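Local coordinates for E3 SUMO-protein ligase SIZ1 (Saccharomyces cerevisiae, PDB 3I2D) that acts as an E3 ligase that promotes attachment of SUMO to septins and PCNA, this fragment comprising the PINIT domain and the zinc-binding SP-RING, at residues P81-N86 and A98-S103; L119-G124 and Y195-Y200. One frame throughout, in Å; residues are numbered along the deposited sequence.

Contact 1: residues P81-N86 and A98-S103; sequences PELVMN and AKFKLS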
loop_
_atom_site.group_PDB
_atom_site.type_symbol
_atom_site.label_atom_id
_atom_site.label_comp_id
_atom_site.label_asym_id
_atom_site.label_seq_id
_atom_site.Cartn_x
_atom_site.Cartn_y
_atom_site.Cartn_z
ATOM N N PRO A 81 4.295 -22.201 7.395
ATOM C CA PRO A 81 5.548 -22.924 7.137
ATOM C C PRO A 81 5.556 -23.892 5.973
ATOM O O PRO A 81 6.475 -23.877 5.153
ATOM C CB PRO A 81 5.825 -23.606 8.467
ATOM C CG PRO A 81 4.452 -23.960 8.919
ATOM C CD PRO A 81 3.695 -22.681 8.657
ATOM N N GLU A 82 4.529 -24.727 5.900
ATOM C CA GLU A 82 4.420 -25.715 4.843
ATOM C C GLU A 82 4.260 -25.103 3.442
ATOM O O GLU A 82 4.631 -25.719 2.450
ATOM C CB GLU A 82 3.255 -26.654 5.164
ATOM C CG GLU A 82 2.583 -26.342 6.501
ATOM C CD GLU A 82 1.905 -27.553 7.126
ATOM O OE1 GLU A 82 2.629 -28.498 7.519
ATOM O OE2 GLU A 82 0.653 -27.562 7.223
ATOM N N LEU A 83 3.717 -23.890 3.371
ATOM C CA LEU A 83 3.502 -23.192 2.097
ATOM C C LEU A 83 4.742 -22.430 1.636
ATOM O O LEU A 83 4.774 -21.200 1.646
ATOM C CB LEU A 83 2.340 -22.209 2.227
ATOM C CG LEU A 83 1.095 -22.497 1.404
ATOM C CD1 LEU A 83 0.080 -21.389 1.623
ATOM C CD2 LEU A 83 1.473 -22.590 -0.061
ATOM N N VAL A 84 5.771 -23.163 1.246
ATOM C CA VAL A 84 6.995 -22.544 0.771
ATOM C C VAL A 84 7.474 -23.390 -0.383
ATOM O O VAL A 84 7.867 -24.543 -0.202
ATOM C CB VAL A 84 8.053 -22.506 1.862
ATOM C CG1 VAL A 84 9.342 -21.907 1.320
ATOM C CG2 VAL A 84 7.531 -21.700 3.035
ATOM N N MET A 85 7.424 -22.817 -1.576
ATOM C CA MET A 85 7.823 -23.539 -2.776
ATOM C C MET A 85 8.936 -22.825 -3.541
ATOM O O MET A 85 9.245 -21.657 -3.294
ATOM C CB MET A 85 6.597 -23.720 -3.673
ATOM C CG MET A 85 5.360 -24.135 -2.890
ATOM S SD MET A 85 3.816 -24.088 -3.823
ATOM C CE MET A 85 3.543 -22.335 -4.022
ATOM N N ASN A 86 9.546 -23.545 -4.468
ATOM C CA ASN A 86 10.607 -22.984 -5.283
ATOM C C ASN A 86 10.234 -23.208 -6.732
ATOM O O ASN A 86 9.668 -24.247 -7.081
ATOM C CB ASN A 86 11.928 -23.680 -4.981
ATOM C CG ASN A 86 12.374 -23.468 -3.555
ATOM O OD1 ASN A 86 13.016 -22.464 -3.235
ATOM N ND2 ASN A 86 12.023 -24.408 -2.677
ATOM N N ALA A 98 2.267 -27.834 -2.728
ATOM C CA ALA A 98 2.419 -27.801 -1.297
ATOM C C ALA A 98 1.107 -28.274 -0.713
ATOM O O ALA A 98 0.033 -28.032 -1.267
ATOM C CB ALA A 98 2.731 -26.392 -0.827
ATOM N N LYS A 99 1.211 -28.995 0.390
ATOM C CA LYS A 99 0.044 -29.490 1.086
ATOM C C LYS A 99 0.233 -28.943 2.486
ATOM O O LYS A 99 1.359 -28.929 3.013
ATOM C CB LYS A 99 0.026 -31.018 1.085
ATOM C CG LYS A 99 -0.145 -31.631 -0.302
ATOM C CD LYS A 99 -0.115 -33.156 -0.252
ATOM C CE LYS A 99 -0.431 -33.781 -1.606
ATOM N NZ LYS A 99 0.577 -33.436 -2.648
ATOM N N PHE A 100 -0.853 -28.457 3.076
ATOM C CA PHE A 100 -0.784 -27.899 4.413
ATOM C C PHE A 100 -2.175 -27.919 5.018
ATOM O O PHE A 100 -3.170 -27.798 4.303
ATOM C CB PHE A 100 -0.252 -26.458 4.333
ATOM C CG PHE A 100 -1.138 -25.528 3.538
ATOM C CD1 PHE A 100 -2.066 -24.707 4.177
ATOM C CD2 PHE A 100 -1.097 -25.528 2.149
ATOM C CE1 PHE A 100 -2.941 -23.909 3.451
ATOM C CE2 PHE A 100 -1.973 -24.729 1.410
ATOM C CZ PHE A 100 -2.898 -23.920 2.065
ATOM N N LYS A 101 -2.239 -28.103 6.331
ATOM C CA LYS A 101 -3.509 -28.085 7.049
ATOM C C LYS A 101 -3.465 -26.884 7.985
ATOM O O LYS A 101 -2.450 -26.625 8.629
ATOM C CB LYS A 101 -3.712 -29.364 7.864
ATOM C CG LYS A 101 -4.124 -30.575 7.042
ATOM C CD LYS A 101 -4.749 -31.658 7.921
ATOM C CE LYS A 101 -6.156 -31.270 8.398
ATOM N NZ LYS A 101 -6.212 -30.049 9.267
ATOM N N LEU A 102 -4.558 -26.141 8.049
ATOM C CA LEU A 102 -4.592 -24.970 8.912
ATOM C C LEU A 102 -4.744 -25.354 10.370
ATOM O O LEU A 102 -5.694 -26.048 10.741
ATOM C CB LEU A 102 -5.739 -24.040 8.512
ATOM C CG LEU A 102 -5.500 -23.254 7.230
ATOM C CD1 LEU A 102 -6.636 -22.268 7.033
ATOM C CD2 LEU A 102 -4.160 -22.530 7.327
ATOM N N SER A 103 -3.809 -24.891 11.195
ATOM C CA SER A 103 -3.858 -25.185 12.619
ATOM C C SER A 103 -5.076 -24.507 13.244
ATOM O O SER A 103 -5.831 -23.794 12.578
ATOM C CB SER A 103 -2.597 -24.679 13.321
ATOM O OG SER A 103 -2.642 -23.271 13.472
#

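Contact 2: residues L119-G124 and Y195-Y200; sequences LYLFSG and YKLFGY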
loop_
_atom_site.group_PDB
_atom_site.type_symbol
_atom_site.label_atom_id
_atom_site.label_comp_id
_atom_site.label_asym_id
_atom_site.label_seq_id
_atom_site.Cartn_x
_atom_site.Cartn_y
_atom_site.Cartn_z
ATOM N N LEU A 119 -5.218 -15.227 3.516
ATOM C CA LEU A 119 -4.035 -16.028 3.211
ATOM C C LEU A 119 -3.477 -15.619 1.841
ATOM O O LEU A 119 -4.059 -15.934 0.806
ATOM C CB LEU A 119 -4.407 -17.503 3.188
ATOM C CG LEU A 119 -3.342 -18.548 3.497
ATOM C CD1 LEU A 119 -3.565 -19.689 2.530
ATOM C CD2 LEU A 119 -1.931 -17.980 3.371
ATOM N N TYR A 120 -2.355 -14.912 1.840
ATOM C CA TYR A 120 -1.759 -14.449 0.597
ATOM C C TYR A 120 -0.550 -15.269 0.181
ATOM O O TYR A 120 0.247 -15.703 1.010
ATOM C CB TYR A 120 -1.339 -12.979 0.730
ATOM C CG TYR A 120 -2.457 -11.974 0.584
ATOM C CD1 TYR A 120 -3.791 -12.384 0.489
ATOM C CD2 TYR A 120 -2.182 -10.609 0.503
ATOM C CE1 TYR A 120 -4.819 -11.460 0.311
ATOM C CE2 TYR A 120 -3.203 -9.673 0.327
ATOM C CZ TYR A 120 -4.513 -10.108 0.229
ATOM O OH TYR A 120 -5.518 -9.191 0.036
ATOM N N LEU A 121 -0.416 -15.501 -1.112
ATOM C CA LEU A 121 0.744 -16.219 -1.577
ATOM C C LEU A 121 1.626 -15.164 -2.244
ATOM O O LEU A 121 1.150 -14.365 -3.059
ATOM C CB LEU A 121 0.339 -17.290 -2.568
ATOM C CG LEU A 121 1.495 -18.098 -3.143
ATOM C CD1 LEU A 121 2.307 -18.739 -2.024
ATOM C CD2 LEU A 121 0.921 -19.133 -4.094
ATOM N N PHE A 122 2.894 -15.127 -1.853
ATOM C CA PHE A 122 3.839 -14.170 -2.417
ATOM C C PHE A 122 4.859 -14.906 -3.261
ATOM O O PHE A 122 5.075 -16.106 -3.086
ATOM C CB PHE A 122 4.604 -13.409 -1.324
ATOM C CG PHE A 122 3.777 -12.404 -0.589
ATOM C CD1 PHE A 122 2.809 -12.810 0.321
ATOM C CD2 PHE A 122 3.959 -11.047 -0.812
ATOM C CE1 PHE A 122 2.042 -11.889 0.989
ATOM C CE2 PHE A 122 3.192 -10.113 -0.147
ATOM C CZ PHE A 122 2.232 -10.535 0.757
ATOM N N SER A 123 5.497 -14.172 -4.161
ATOM C CA SER A 123 6.513 -14.746 -5.006
ATOM C C SER A 123 7.576 -13.705 -5.235
ATOM O O SER A 123 7.276 -12.533 -5.348
ATOM C CB SER A 123 5.914 -15.167 -6.334
ATOM O OG SER A 123 6.915 -15.678 -7.189
ATOM N N GLY A 124 8.826 -14.134 -5.293
ATOM C CA GLY A 124 9.914 -13.210 -5.533
ATOM C C GLY A 124 11.047 -13.980 -6.167
ATOM O O GLY A 124 11.047 -15.202 -6.138
ATOM N N TYR A 195 12.495 -18.643 -8.520
ATOM C CA TYR A 195 11.599 -17.852 -7.688
ATOM C C TYR A 195 11.247 -18.629 -6.423
ATOM O O TYR A 195 11.282 -19.850 -6.403
ATOM C CB TYR A 195 10.294 -17.532 -8.419
ATOM C CG TYR A 195 10.419 -16.778 -9.722
ATOM C CD1 TYR A 195 10.936 -17.392 -10.868
ATOM C CD2 TYR A 195 9.965 -15.467 -9.824
ATOM C CE1 TYR A 195 10.988 -16.713 -12.083
ATOM C CE2 TYR A 195 10.011 -14.785 -11.020
ATOM C CZ TYR A 195 10.520 -15.409 -12.146
ATOM O OH TYR A 195 10.549 -14.713 -13.325
ATOM N N LYS A 196 10.892 -17.920 -5.365
ATOM C CA LYS A 196 10.526 -18.595 -4.135
ATOM C C LYS A 196 9.181 -18.026 -3.697
ATOM O O LYS A 196 8.974 -16.813 -3.730
ATOM C CB LYS A 196 11.602 -18.368 -3.063
ATOM C CG LYS A 196 11.559 -19.361 -1.923
ATOM C CD LYS A 196 12.769 -19.201 -1.018
ATOM C CE LYS A 196 12.773 -20.208 0.139
ATOM N NZ LYS A 196 12.875 -21.633 -0.307
ATOM N N LEU A 197 8.256 -18.900 -3.319
ATOM C CA LEU A 197 6.946 -18.450 -2.886
ATOM C C LEU A 197 6.778 -18.652 -1.391
ATOM O O LEU A 197 7.411 -19.523 -0.807
ATOM C CB LEU A 197 5.852 -19.196 -3.641
ATOM C CG LEU A 197 5.783 -18.904 -5.142
ATOM C CD1 LEU A 197 7.010 -19.470 -5.859
ATOM C CD2 LEU A 197 4.530 -19.531 -5.701
ATOM N N PHE A 198 5.939 -17.824 -0.775
ATOM C CA PHE A 198 5.667 -17.911 0.651
ATOM C C PHE A 198 4.186 -17.726 0.884
ATOM O O PHE A 198 3.532 -16.958 0.188
ATOM C CB PHE A 198 6.387 -16.820 1.421
ATOM C CG PHE A 198 7.869 -16.860 1.298
ATOM C CD1 PHE A 198 8.499 -16.374 0.162
ATOM C CD2 PHE A 198 8.643 -17.360 2.333
ATOM C CE1 PHE A 198 9.885 -16.383 0.062
ATOM C CE2 PHE A 198 10.023 -17.373 2.244
ATOM C CZ PHE A 198 10.648 -16.885 1.112
ATOM N N GLY A 199 3.659 -18.440 1.870
ATOM C CA GLY A 199 2.256 -18.320 2.207
ATOM C C GLY A 199 2.210 -17.580 3.522
ATOM O O GLY A 199 2.853 -17.986 4.484
ATOM N N TYR A 200 1.484 -16.475 3.565
ATOM C CA TYR A 200 1.383 -15.686 4.788
ATOM C C TYR A 200 -0.066 -15.351 5.092
ATOM O O TYR A 200 -0.862 -15.088 4.174
ATOM C CB TYR A 200 2.107 -14.339 4.656
ATOM C CG TYR A 200 3.618 -14.365 4.612
ATOM C CD1 TYR A 200 4.307 -13.901 3.492
ATOM C CD2 TYR A 200 4.364 -14.754 5.720
ATOM C CE1 TYR A 200 5.704 -13.814 3.479
ATOM C CE2 TYR A 200 5.757 -14.670 5.717
ATOM C CZ TYR A 200 6.417 -14.197 4.594
ATOM O OH TYR A 200 7.791 -14.093 4.600
#

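Contact 1: residues P81-N86 and A98-S103
Leu83 leans over the ring of Phe100 where the outermost strands of two antiparallel sheets of the PINIT domain meet through side chains, consistent with a sandwich-like packing. The strands involved, 83-86 and 98-100, run antiparallel at 172°, but their axes approach no closer than 7.2 Å, so they are joined by side chains and not by backbone pairing. CG of Leu83 makes a CH-pi contact, 4.1 Å from the centroid of the Phe100 ring and displaced toward its rim, while CD1 of the same leucine meets CE2 and CZ. The Phe100 ring gets there because its CG stands between the backbone N and the carbonyl carbon (chi1 62°), swinging the ring in among the core residues. Two residues earlier, the Ala98 methyl packs against Met85, with CB 3.9 Å from SD; CD2 of Leu83 comes to 4.1 Å from that same CB.

At the exposed margin Glu82 takes over. Its side chain, extended beyond CG, passes obliquely across Phe100, the carboxylate plane steeply inclined to the ring, and the aliphatic part packs on CB of Phe100.

Further out, neighbouring strands hold the backbones. Hydrogen bonds tie Ala98 to Val184 and Phe100 to Asn182, keeping one side in the sheet of strand 182-191, whereas Met85 lies in the other sheet. Val184, touched by both Leu83 and Phe100, and Leu175 extend the apolar cluster. The direct polar link between the two segments comes from the Glu82 carboxylate at the margin: Lys101 N donates a hydrogen bond to Glu82 OE2, 3.1 Å long and received nearly along the carboxylate C-O direction.

Contact 2: residues L119-G124 and Y195-Y200
Phe122 and Tyr200 both place CG anti to the carbonyl carbon and beside the backbone N (chi1 -72° in Phe122, much the same in Tyr200), which brings their rings together on one face of an antiparallel sheet in the PINIT domain. They sit diagonally across strands 119-124 and 195-200 and form an offset edge-to-face pair: the Tyr200 edge is directed at the Phe122 face, with centroids 5.7 Å apart and planes at 75°. The closest carbons are Phe122 CD1 and Tyr200 CD1, at 3.7 Å.

Leu121 projects to the other face, with CG anti to its N, and its branches reach over the neighbouring strand. CD1 lies 3.9 Å from Leu197 CB, and CD2 touches Leu197 CD2. Gly199, directly opposite Leu121, has no side chain to meet it, and the Leu119 CD2 methyl lies against the Gly199-Tyr200 peptide. Beside Leu197, Ser123 contributes its CB to the packing at 3.9 Å from Leu197 CG, while its hydroxyl turns to Gln138 O and is satisfied there.

Between the two layers of side chains, six hydrogen bonds join the backbones, two in each of the hydrogen-bonded pairs Tyr120-Tyr200, Phe122-Phe198 and Gly124-Lys196. Alpha-carbon C-H groups add weaker contacts to the same carbonyls; Gly199 CA, for instance, lies near Tyr120 O. The strands are central in their four-stranded sheet. Strand 74-90 pairs with 195-200 on its outer side, where Ile76 and Leu79 touch Tyr200. The ring of Phe68 also meets that of Phe122. The bonds are not equivalent in geometry: Phe122 N meets Phe198 O at 2.8 Å, nearly in line with its C=O bond, whereas in the return bond Phe198 N stands 36° out of the carbonyl plane of Phe122 O.

In the fold
Both contacts belong to the PINIT domain, away from the SP-RING zinc site, and their centres are about 10 Å apart. Contact 2 is buried and lies within one sheet, between two paired strands whose hydrogen bonds to each other are all between backbone atoms. Contact 1 is partly buried and joins two sheets through their outermost strands, so apolar side chains do the work inside and a single carboxylate bond closes the exposed margin. Strand 74-90, adjacent to 195-204, connects them: Met85 O and Leu197 N, 2.9 Å apart, form a hydrogen bond between the two strands, and Asn86 OD1 probably accepts another from Lys196 NZ.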